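Local coordinates for D-alanyl-lipoteichoic acid synthetase (Streptococcus pneumoniae, PDB 3BMA), which probably takes part in D-alanylation of lipoteichoic acid at the cell membrane, as a DltD-family protein of the SGNH-hydrolase clan, at residues Tyr116-Phe125 with Thr148-Asn156; Tyr275-Phe285 with Lys320-Phe330. The protein carries 1 engineered substitution. All blocks are in the same frame, centred on the assembly; numbering follows the deposited sequence.

Followed from the N terminus, the chain enters contact 1 at helix 118-124, just after the central strand 101-105 of the parallel sheet, and returns to it at the end of helix 141-153; the 22 residues between are mostly helical. Contact 2 opens only later, so the two loops lie in series and neither encloses the other. Its helix 274-287 leads into strand 291-296, and helix 311-326 into strand 333-335, an edge strand of the sheet. Although their centres are about 21 Å apart, the contacts meet at a salt bridge, R149 NH2 of contact 1 to D277 OD2 of contact 2 at 2.8 Å, which ties helix 141-153 to helix 274-287.

Contact 1 (Tyr116-Phe125 with Thr148-Asn156); sequences YDPAAFQQYF and TRLLQQFPN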
loop_
_atom_site.group_PDB
_atom_site.type_symbol
_atom_site.label_atom_id
_atom_site.label_comp_id
_atom_site.label_asym_id
_atom_site.label_seq_id
_atom_site.Cartn_x
_atom_site.Cartn_y
_atom_site.Cartn_z
ATOM N N TYR C 116 20.404 -27.687 -17.609
ATOM C CA TYR C 116 19.095 -27.657 -18.267
ATOM C C TYR C 116 19.066 -26.681 -19.447
ATOM O O TYR C 116 19.847 -25.722 -19.498
ATOM C CB TYR C 116 17.970 -27.332 -17.260
ATOM C CG TYR C 116 17.906 -25.873 -16.855
ATOM C CD1 TYR C 116 18.626 -25.399 -15.760
ATOM C CD2 TYR C 116 17.135 -24.961 -17.574
ATOM C CE1 TYR C 116 18.581 -24.059 -15.400
ATOM C CE2 TYR C 116 17.096 -23.630 -17.222
ATOM C CZ TYR C 116 17.813 -23.181 -16.134
ATOM O OH TYR C 116 17.757 -21.853 -15.783
ATOM N N ASP C 117 18.142 -26.941 -20.367
ATOM C CA ASP C 117 17.906 -26.129 -21.554
ATOM C C ASP C 117 17.017 -24.936 -21.202
ATOM O O ASP C 117 15.847 -25.124 -20.850
ATOM C CB ASP C 117 17.238 -27.006 -22.625
ATOM C CG ASP C 117 16.991 -26.279 -23.939
ATOM O OD1 ASP C 117 17.676 -25.281 -24.247
ATOM O OD2 ASP C 117 16.097 -26.736 -24.682
ATOM N N PRO C 118 17.568 -23.704 -21.305
ATOM C CA PRO C 118 16.853 -22.463 -20.987
ATOM C C PRO C 118 15.583 -22.241 -21.816
ATOM O O PRO C 118 14.628 -21.662 -21.312
ATOM C CB PRO C 118 17.885 -21.377 -21.300
ATOM C CG PRO C 118 19.201 -22.063 -21.180
ATOM C CD PRO C 118 18.948 -23.424 -21.741
ATOM N N ALA C 119 15.582 -22.702 -23.065
ATOM C CA ALA C 119 14.406 -22.629 -23.933
ATOM C C ALA C 119 13.272 -23.523 -23.442
ATOM O O ALA C 119 12.101 -23.199 -23.630
ATOM C CB ALA C 119 14.782 -22.984 -25.377
ATOM N N ALA C 120 13.627 -24.646 -22.819
ATOM C CA ALA C 120 12.650 -25.556 -22.214
ATOM C C ALA C 120 12.064 -25.002 -20.914
ATOM O O ALA C 120 10.850 -25.037 -20.718
ATOM C CB ALA C 120 13.268 -26.937 -21.985
ATOM N N PHE C 121 12.932 -24.484 -20.042
ATOM C CA PHE C 121 12.536 -23.882 -18.755
ATOM C C PHE C 121 11.446 -22.815 -18.866
ATOM O O PHE C 121 10.517 -22.801 -18.059
ATOM C CB PHE C 121 13.765 -23.279 -18.058
ATOM C CG PHE C 121 13.503 -22.783 -16.654
ATOM C CD1 PHE C 121 13.710 -23.619 -15.563
ATOM C CD2 PHE C 121 13.077 -21.474 -16.418
ATOM C CE1 PHE C 121 13.471 -23.173 -14.267
ATOM C CE2 PHE C 121 12.841 -21.018 -15.123
ATOM C CZ PHE C 121 13.040 -21.869 -14.046
ATOM N N GLN C 122 11.585 -21.931 -19.859
ATOM C CA GLN C 122 10.703 -20.783 -20.096
ATOM C C GLN C 122 9.233 -21.159 -20.238
ATOM O O GLN C 122 8.344 -20.383 -19.875
ATOM C CB GLN C 122 11.126 -20.069 -21.380
ATOM C CG GLN C 122 12.379 -19.233 -21.271
ATOM C CD GLN C 122 12.926 -18.793 -22.619
ATOM O OE1 GLN C 122 13.837 -17.968 -22.685
ATOM N NE2 GLN C 122 12.374 -19.339 -23.700
ATOM N N GLN C 123 8.994 -22.349 -20.780
ATOM C CA GLN C 123 7.654 -22.831 -21.042
ATOM C C GLN C 123 6.907 -23.240 -19.776
ATOM O O GLN C 123 5.679 -23.154 -19.731
ATOM C CB GLN C 123 7.703 -23.996 -22.031
ATOM C CG GLN C 123 8.330 -23.635 -23.375
ATOM C CD GLN C 123 8.361 -24.805 -24.347
ATOM O OE1 GLN C 123 7.335 -25.436 -24.615
ATOM N NE2 GLN C 123 9.542 -25.095 -24.884
ATOM N N TYR C 124 7.641 -23.664 -18.749
ATOM C CA TYR C 124 7.018 -24.264 -17.565
ATOM C C TYR C 124 7.063 -23.362 -16.325
ATOM O O TYR C 124 6.493 -23.693 -15.285
ATOM C CB TYR C 124 7.623 -25.648 -17.270
ATOM C CG TYR C 124 7.900 -26.494 -18.506
ATOM C CD1 TYR C 124 6.894 -26.770 -19.436
ATOM C CD2 TYR C 124 9.167 -27.030 -18.733
ATOM C CE1 TYR C 124 7.151 -27.532 -20.569
ATOM C CE2 TYR C 124 9.433 -27.803 -19.858
ATOM C CZ TYR C 124 8.423 -28.047 -20.774
ATOM O OH TYR C 124 8.678 -28.813 -21.893
ATOM N N PHE C 125 7.735 -22.220 -16.448
ATOM C CA PHE C 125 7.794 -21.230 -15.379
ATOM C C PHE C 125 6.827 -20.087 -15.695
ATOM O O PHE C 125 6.989 -19.388 -16.702
ATOM C CB PHE C 125 9.228 -20.713 -15.228
ATOM C CG PHE C 125 9.432 -19.783 -14.059
ATOM C CD1 PHE C 125 9.529 -20.277 -12.766
ATOM C CD2 PHE C 125 9.552 -18.416 -14.257
ATOM C CE1 PHE C 125 9.725 -19.426 -11.688
ATOM C CE2 PHE C 125 9.754 -17.553 -13.187
ATOM C CZ PHE C 125 9.839 -18.059 -11.898
ATOM N N THR C 148 19.591 -16.755 -7.787
ATOM C CA THR C 148 20.770 -16.662 -8.646
ATOM C C THR C 148 20.517 -17.374 -9.971
ATOM O O THR C 148 20.816 -16.832 -11.034
ATOM C CB THR C 148 22.013 -17.263 -7.949
ATOM O OG1 THR C 148 22.176 -16.657 -6.661
ATOM C CG2 THR C 148 23.278 -17.045 -8.770
ATOM N N ARG C 149 19.944 -18.573 -9.899
ATOM C CA ARG C 149 19.604 -19.340 -11.096
ATOM C C ARG C 149 18.533 -18.664 -11.944
ATOM O O ARG C 149 18.547 -18.795 -13.165
ATOM C CB ARG C 149 19.168 -20.759 -10.730
ATOM C CG ARG C 149 20.287 -21.612 -10.176
ATOM C CD ARG C 149 21.305 -21.965 -11.241
ATOM N NE ARG C 149 20.963 -23.202 -11.931
ATOM C CZ ARG C 149 21.523 -23.599 -13.069
ATOM N NH1 ARG C 149 22.450 -22.852 -13.654
ATOM N NH2 ARG C 149 21.157 -24.744 -13.623
ATOM N N LEU C 150 17.622 -17.938 -11.294
ATOM C CA LEU C 150 16.575 -17.188 -11.992
ATOM C C LEU C 150 17.122 -16.011 -12.795
ATOM O O LEU C 150 16.708 -15.789 -13.931
ATOM C CB LEU C 150 15.493 -16.707 -11.021
ATOM C CG LEU C 150 14.182 -17.491 -10.965
ATOM C CD1 LEU C 150 13.245 -16.831 -9.975
ATOM C CD2 LEU C 150 13.526 -17.583 -12.328
ATOM N N LEU C 151 18.064 -15.279 -12.205
ATOM C CA LEU C 151 18.705 -14.141 -12.870
ATOM C C LEU C 151 19.673 -14.559 -13.978
ATOM O O LEU C 151 19.991 -13.761 -14.857
ATOM C CB LEU C 151 19.418 -13.250 -11.851
ATOM C CG LEU C 151 18.530 -12.436 -10.904
ATOM C CD1 LEU C 151 19.298 -12.040 -9.665
ATOM C CD2 LEU C 151 17.944 -11.206 -11.589
ATOM N N GLN C 152 20.153 -15.801 -13.922
ATOM C CA GLN C 152 20.925 -16.377 -15.016
ATOM C C GLN C 152 19.996 -16.705 -16.182
ATOM O O GLN C 152 20.344 -16.485 -17.343
ATOM C CB GLN C 152 21.654 -17.641 -14.560
ATOM C CG GLN C 152 22.958 -17.390 -13.821
ATOM C CD GLN C 152 23.507 -18.635 -13.141
ATOM O OE1 GLN C 152 23.108 -19.758 -13.451
ATOM N NE2 GLN C 152 24.427 -18.437 -12.203
ATOM N N GLN C 153 18.812 -17.222 -15.851
ATOM C CA GLN C 153 17.797 -17.617 -16.828
ATOM C C GLN C 153 17.120 -16.401 -17.448
ATOM O O GLN C 153 17.075 -16.267 -18.668
ATOM C CB GLN C 153 16.750 -18.517 -16.159
ATOM C CG GLN C 153 15.517 -18.813 -17.002
ATOM C CD GLN C 153 15.767 -19.832 -18.088
ATOM O OE1 GLN C 153 16.636 -20.689 -17.964
ATOM N NE2 GLN C 153 15.004 -19.746 -19.160
ATOM N N PHE C 154 16.579 -15.533 -16.597
ATOM C CA PHE C 154 15.948 -14.296 -17.038
ATOM C C PHE C 154 16.688 -13.105 -16.434
ATOM O O PHE C 154 16.338 -12.666 -15.335
ATOM C CB PHE C 154 14.491 -14.221 -16.582
ATOM C CG PHE C 154 13.655 -15.427 -16.915
ATOM C CD1 PHE C 154 13.101 -16.198 -15.896
ATOM C CD2 PHE C 154 13.373 -15.762 -18.234
ATOM C CE1 PHE C 154 12.302 -17.294 -16.186
ATOM C CE2 PHE C 154 12.573 -16.863 -18.533
ATOM C CZ PHE C 154 12.038 -17.629 -17.509
ATOM N N PRO C 155 17.697 -12.565 -17.147
ATOM C CA PRO C 155 18.434 -11.387 -16.663
ATOM C C PRO C 155 17.538 -10.168 -16.412
ATOM O O PRO C 155 17.799 -9.392 -15.490
ATOM C CB PRO C 155 19.433 -11.108 -17.791
ATOM C CG PRO C 155 19.576 -12.409 -18.501
ATOM C CD PRO C 155 18.217 -13.034 -18.444
ATOM N N ASN C 156 16.490 -10.017 -17.220
ATOM C CA ASN C 156 15.472 -8.993 -16.996
ATOM C C ASN C 156 14.138 -9.602 -16.556
ATOM O O ASN C 156 13.116 -9.438 -17.223
ATOM C CB ASN C 156 15.296 -8.121 -18.246
ATOM C CG ASN C 156 16.422 -7.117 -18.424
ATOM O OD1 ASN C 156 17.041 -6.673 -17.455
ATOM N ND2 ASN C 156 16.682 -6.743 -19.670
HETATM O O HOH W 1 19.931 -20.607 -14.656
#
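Q153, in the last turn of helix 141-153, reaches across to loop residue Y116 and to P118 in the first turn of helix 118-124 (segment axes crossing at -109°). With CG anti to the backbone N (chi1 170°) and a bend at chi2, its amide lies between Y116 and the P118 carbonyl. Y116 OH donates to Q153 OE1 (2.7 Å), which lies at the edge of the tyrosine ring, and Q153 NE2 to P118 O (2.9 Å, N-H...O 158°), near the plane of the Q153 amide. Both amide ends are thus fixed. F121 CD2 lies 3.6 Å from Q153 CD, oblique to the ring. A water donating to Y116 OH and R149 O adds a second bridge. Y116 CE1 lies over one face of the R149 guanidinium, 3.2 Å from NH2, the two planes nearly perpendicular; NH2 also forms a salt bridge with D277. Y116 and F121 rest on L84 of helix 83-90, so the contact joins helices outside the sheet, consistent with an SGNH-hydrolase alpha/beta fold. Beside F121, L150 CD2 makes an off-centre CH-pi contact with F125 (3.7 Å to CZ). Q122 CG meets the F154 ring edge; F193 and F197 of the second subunit also pack against F154.

Contact 2 (Tyr275-Phe285 with Lys320-Phe330); sequences YNDLQLVLTQF and KIRYQLESQGF
Q324 is the knob of this contact, seated in a hole formed by Y275, L278, Q279 and L282. From CB the chain runs extended, CG anti to the backbone N (chi1 -167°) and passing Q279 OE1 at 3.9 Å. CD comes alongside L278 CD2. At the tip, OE1 lies 3.4 Å from L278 CD2 and at the edge of the Y275 ring, while NE2 donates to Y275 O (2.9 Å), almost straight at 172°, and to Q279 OE1 (3.1 Å), approaching a lone pair within the plane of that amide. Q279 OE1 also accepts from Q328 NE2, and Q279 NE2 donates back to Q328 OE1 (2.8 Å), pairing two buried amides through both ends. Q324 O also holds Q328 NE2. At one end K320 lays CE over the Y275 ring centre, with NZ in a cation-pi contact; carbonyls of L270, W388 and Y391 bind NZ. At the other, L282 CD2 covers a face of F330, which follows the Schellman motif at G329. The helices run in the same general direction (29° between the short segments); L282 and L325 rest on F294 of strand 291-296, and helix 311-326 lies in the beta-alpha-beta crossover from that strand to its parallel neighbour 333-335.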
loop_
_atom_site.group_PDB
_atom_site.type_symbol
_atom_site.label_atom_id
_atom_site.label_comp_id
_atom_site.label_asym_id
_atom_site.label_seq_id
_atom_site.Cartn_x
_atom_site.Cartn_y
_atom_site.Cartn_z
ATOM N N TYR C 275 23.521 -30.766 -10.181
ATOM C CA TYR C 275 23.789 -31.253 -8.827
ATOM C C TYR C 275 23.365 -30.232 -7.770
ATOM O O TYR C 275 22.862 -30.608 -6.708
ATOM C CB TYR C 275 25.269 -31.609 -8.647
ATOM C CG TYR C 275 25.706 -32.851 -9.390
ATOM C CD1 TYR C 275 26.441 -32.756 -10.567
ATOM C CD2 TYR C 275 25.392 -34.123 -8.910
ATOM C CE1 TYR C 275 26.846 -33.895 -11.257
ATOM C CE2 TYR C 275 25.790 -35.264 -9.589
ATOM C CZ TYR C 275 26.516 -35.143 -10.760
ATOM O OH TYR C 275 26.912 -36.270 -11.436
ATOM N N ASN C 276 23.565 -28.946 -8.063
ATOM C CA ASN C 276 23.126 -27.888 -7.159
ATOM C C ASN C 276 21.621 -27.642 -7.265
ATOM O O ASN C 276 20.991 -27.260 -6.283
ATOM C CB ASN C 276 23.879 -26.578 -7.398
ATOM C CG ASN C 276 25.388 -26.730 -7.390
ATOM O OD1 ASN C 276 26.075 -26.062 -8.160
ATOM N ND2 ASN C 276 25.913 -27.578 -6.513
ATOM N N ASP C 277 21.054 -27.861 -8.455
ATOM C CA ASP C 277 19.610 -27.714 -8.673
ATOM C C ASP C 277 18.851 -28.811 -7.944
ATOM O O ASP C 277 17.755 -28.574 -7.441
ATOM C CB ASP C 277 19.247 -27.754 -10.167
ATOM C CG ASP C 277 19.698 -26.514 -10.935
ATOM O OD1 ASP C 277 20.188 -25.543 -10.318
ATOM O OD2 ASP C 277 19.562 -26.518 -12.182
ATOM N N LEU C 278 19.436 -30.011 -7.906
ATOM C CA LEU C 278 18.864 -31.161 -7.187
ATOM C C LEU C 278 18.768 -30.888 -5.690
ATOM O O LEU C 278 17.800 -31.280 -5.047
ATOM C CB LEU C 278 19.677 -32.438 -7.453
ATOM C CG LEU C 278 19.344 -33.735 -6.697
ATOM C CD1 LEU C 278 17.989 -34.307 -7.116
ATOM C CD2 LEU C 278 20.450 -34.759 -6.894
ATOM N N GLN C 279 19.760 -30.180 -5.157
ATOM C CA GLN C 279 19.776 -29.782 -3.753
ATOM C C GLN C 279 18.616 -28.855 -3.348
ATOM O O GLN C 279 18.239 -28.815 -2.181
ATOM C CB GLN C 279 21.137 -29.163 -3.403
ATOM C CG GLN C 279 21.433 -29.031 -1.907
ATOM C CD GLN C 279 21.284 -30.333 -1.132
ATOM O OE1 GLN C 279 21.522 -31.424 -1.655
ATOM N NE2 GLN C 279 20.893 -30.216 0.131
ATOM N N LEU C 280 18.050 -28.124 -4.307
ATOM C CA LEU C 280 16.856 -27.313 -4.058
ATOM C C LEU C 280 15.651 -28.192 -3.771
ATOM O O LEU C 280 14.921 -27.960 -2.809
ATOM C CB LEU C 280 16.554 -26.405 -5.250
ATOM C CG LEU C 280 17.493 -25.219 -5.458
ATOM C CD1 LEU C 280 17.206 -24.569 -6.781
ATOM C CD2 LEU C 280 17.331 -24.218 -4.336
ATOM N N VAL C 281 15.457 -29.192 -4.625
ATOM C CA VAL C 281 14.385 -30.168 -4.486
ATOM C C VAL C 281 14.476 -30.920 -3.147
ATOM O O VAL C 281 13.496 -30.974 -2.400
ATOM C CB VAL C 281 14.392 -31.141 -5.694
ATOM C CG1 VAL C 281 13.599 -32.409 -5.413
ATOM C CG2 VAL C 281 13.863 -30.442 -6.939
ATOM N N LEU C 282 15.660 -31.458 -2.838
ATOM C CA LEU C 282 15.890 -32.242 -1.618
ATOM C C LEU C 282 15.627 -31.441 -0.352
ATOM O O LEU C 282 15.073 -31.977 0.611
ATOM C CB LEU C 282 17.314 -32.818 -1.591
ATOM C CG LEU C 282 17.726 -33.727 -2.757
ATOM C CD1 LEU C 282 19.161 -34.196 -2.609
ATOM C CD2 LEU C 282 16.786 -34.915 -2.914
ATOM N N THR C 283 16.016 -30.163 -0.374
ATOM C CA THR C 283 15.735 -29.221 0.715
ATOM C C THR C 283 14.234 -29.028 0.907
ATOM O O THR C 283 13.747 -29.025 2.041
ATOM C CB THR C 283 16.404 -27.849 0.469
ATOM O OG1 THR C 283 17.798 -28.042 0.210
ATOM C CG2 THR C 283 16.251 -26.938 1.675
ATOM N N GLN C 284 13.508 -28.890 -0.202
ATOM C CA GLN C 284 12.053 -28.764 -0.156
ATOM C C GLN C 284 11.399 -30.037 0.382
ATOM O O GLN C 284 10.440 -29.967 1.153
ATOM C CB GLN C 284 11.481 -28.400 -1.530
ATOM C CG GLN C 284 10.065 -27.831 -1.463
ATOM C CD GLN C 284 9.952 -26.678 -0.475
ATOM O OE1 GLN C 284 10.594 -25.638 -0.638
ATOM N NE2 GLN C 284 9.138 -26.861 0.555
ATOM N N PHE C 285 11.945 -31.187 -0.010
ATOM C CA PHE C 285 11.498 -32.488 0.493
ATOM C C PHE C 285 11.698 -32.628 2.005
ATOM O O PHE C 285 10.877 -33.234 2.692
ATOM C CB PHE C 285 12.217 -33.630 -0.237
ATOM C CG PHE C 285 11.700 -33.902 -1.632
ATOM C CD1 PHE C 285 10.580 -33.233 -2.138
ATOM C CD2 PHE C 285 12.315 -34.865 -2.428
ATOM C CE1 PHE C 285 10.099 -33.511 -3.415
ATOM C CE2 PHE C 285 11.838 -35.149 -3.708
ATOM C CZ PHE C 285 10.735 -34.468 -4.205
ATOM N N LYS C 320 27.688 -40.625 -7.627
ATOM C CA LYS C 320 27.712 -39.229 -7.186
ATOM C C LYS C 320 26.313 -38.745 -6.795
ATOM O O LYS C 320 26.159 -37.981 -5.829
ATOM C CB LYS C 320 28.310 -38.325 -8.269
ATOM C CG LYS C 320 28.772 -36.982 -7.741
ATOM C CD LYS C 320 29.316 -36.076 -8.819
ATOM C CE LYS C 320 29.272 -34.636 -8.337
ATOM N NZ LYS C 320 30.020 -33.697 -9.207
ATOM N N ILE C 321 25.313 -39.209 -7.548
ATOM C CA ILE C 321 23.903 -38.926 -7.282
ATOM C C ILE C 321 23.453 -39.588 -5.978
ATOM O O ILE C 321 22.927 -38.915 -5.087
ATOM C CB ILE C 321 22.995 -39.354 -8.486
ATOM C CG1 ILE C 321 23.160 -38.365 -9.645
ATOM C CG2 ILE C 321 21.516 -39.418 -8.083
ATOM C CD1 ILE C 321 22.709 -38.883 -10.999
ATOM N N ARG C 322 23.698 -40.897 -5.872
ATOM C CA ARG C 322 23.329 -41.693 -4.704
ATOM C C ARG C 322 23.946 -41.171 -3.410
ATOM O O ARG C 322 23.303 -41.212 -2.369
ATOM C CB ARG C 322 23.704 -43.160 -4.908
ATOM C CG ARG C 322 22.780 -43.943 -5.850
ATOM C CD ARG C 322 23.102 -45.432 -5.791
ATOM N NE ARG C 322 22.687 -46.018 -4.516
ATOM C CZ ARG C 322 21.805 -47.005 -4.386
ATOM N NH1 ARG C 322 21.249 -47.558 -5.452
ATOM N NH2 ARG C 322 21.489 -47.455 -3.182
ATOM N N TYR C 323 25.176 -40.667 -3.481
ATOM C CA TYR C 323 25.826 -40.088 -2.308
ATOM C C TYR C 323 25.106 -38.841 -1.801
ATOM O O TYR C 323 24.913 -38.691 -0.599
ATOM C CB TYR C 323 27.301 -39.780 -2.566
ATOM C CG TYR C 323 27.998 -39.189 -1.357
ATOM C CD1 TYR C 323 28.326 -39.988 -0.257
ATOM C CD2 TYR C 323 28.313 -37.829 -1.302
ATOM C CE1 TYR C 323 28.951 -39.450 0.860
ATOM C CE2 TYR C 323 28.941 -37.281 -0.187
ATOM C CZ TYR C 323 29.259 -38.097 0.887
ATOM O OH TYR C 323 29.878 -37.562 1.990
ATOM N N GLN C 324 24.708 -37.965 -2.723
ATOM C CA GLN C 324 23.966 -36.747 -2.386
ATOM C C GLN C 324 22.638 -37.070 -1.701
ATOM O O GLN C 324 22.254 -36.414 -0.732
ATOM C CB GLN C 324 23.726 -35.901 -3.638
ATOM C CG GLN C 324 23.240 -34.482 -3.341
ATOM C CD GLN C 324 23.208 -33.585 -4.566
ATOM O OE1 GLN C 324 23.544 -34.003 -5.678
ATOM N NE2 GLN C 324 22.804 -32.337 -4.364
ATOM N N LEU C 325 21.957 -38.095 -2.204
ATOM C CA LEU C 325 20.706 -38.556 -1.619
ATOM C C LEU C 325 20.933 -39.222 -0.262
ATOM O O LEU C 325 20.410 -38.757 0.752
ATOM C CB LEU C 325 19.988 -39.525 -2.566
ATOM C CG LEU C 325 19.702 -39.115 -4.013
ATOM C CD1 LEU C 325 18.984 -40.240 -4.747
ATOM C CD2 LEU C 325 18.890 -37.832 -4.079
ATOM N N GLU C 326 21.739 -40.285 -0.253
ATOM C CA GLU C 326 21.893 -41.155 0.918
ATOM C C GLU C 326 22.631 -40.545 2.104
ATOM O O GLU C 326 22.308 -40.864 3.249
ATOM C CB GLU C 326 22.519 -42.494 0.528
ATOM C CG GLU C 326 21.535 -43.426 -0.147
ATOM C CD GLU C 326 22.174 -44.678 -0.708
ATOM O OE1 GLU C 326 23.126 -44.568 -1.511
ATOM O OE2 GLU C 326 21.705 -45.781 -0.355
ATOM N N SER C 327 23.598 -39.663 1.847
ATOM C CA SER C 327 24.325 -39.000 2.937
ATOM C C SER C 327 23.462 -37.971 3.661
ATOM O O SER C 327 23.839 -37.462 4.716
ATOM C CB SER C 327 25.624 -38.352 2.445
ATOM O OG SER C 327 25.367 -37.200 1.664
ATOM N N GLN C 328 22.301 -37.680 3.084
ATOM C CA GLN C 328 21.362 -36.725 3.649
ATOM C C GLN C 328 20.113 -37.416 4.191
ATOM O O GLN C 328 19.276 -36.781 4.823
ATOM C CB GLN C 328 20.984 -35.683 2.600
ATOM C CG GLN C 328 22.110 -34.733 2.247
ATOM C CD GLN C 328 21.668 -33.635 1.305
ATOM O OE1 GLN C 328 21.539 -32.480 1.706
ATOM N NE2 GLN C 328 21.430 -33.990 0.044
ATOM N N GLY C 329 19.992 -38.716 3.931
ATOM C CA GLY C 329 18.927 -39.524 4.509
ATOM C C GLY C 329 17.885 -40.016 3.524
ATOM O O GLY C 329 16.859 -40.555 3.934
ATOM N N PHE C 330 18.141 -39.825 2.231
ATOM C CA PHE C 330 17.208 -40.238 1.184
ATOM C C PHE C 330 17.664 -41.599 0.683
ATOM O O PHE C 330 18.609 -41.690 -0.103
ATOM C CB PHE C 330 17.183 -39.228 0.023
ATOM C CG PHE C 330 16.641 -37.870 0.394
ATOM C CD1 PHE C 330 15.278 -37.601 0.298
ATOM C CD2 PHE C 330 17.496 -36.854 0.814
ATOM C CE1 PHE C 330 14.767 -36.346 0.638
ATOM C CE2 PHE C 330 16.997 -35.596 1.153
ATOM C CZ PHE C 330 15.631 -35.342 1.063
#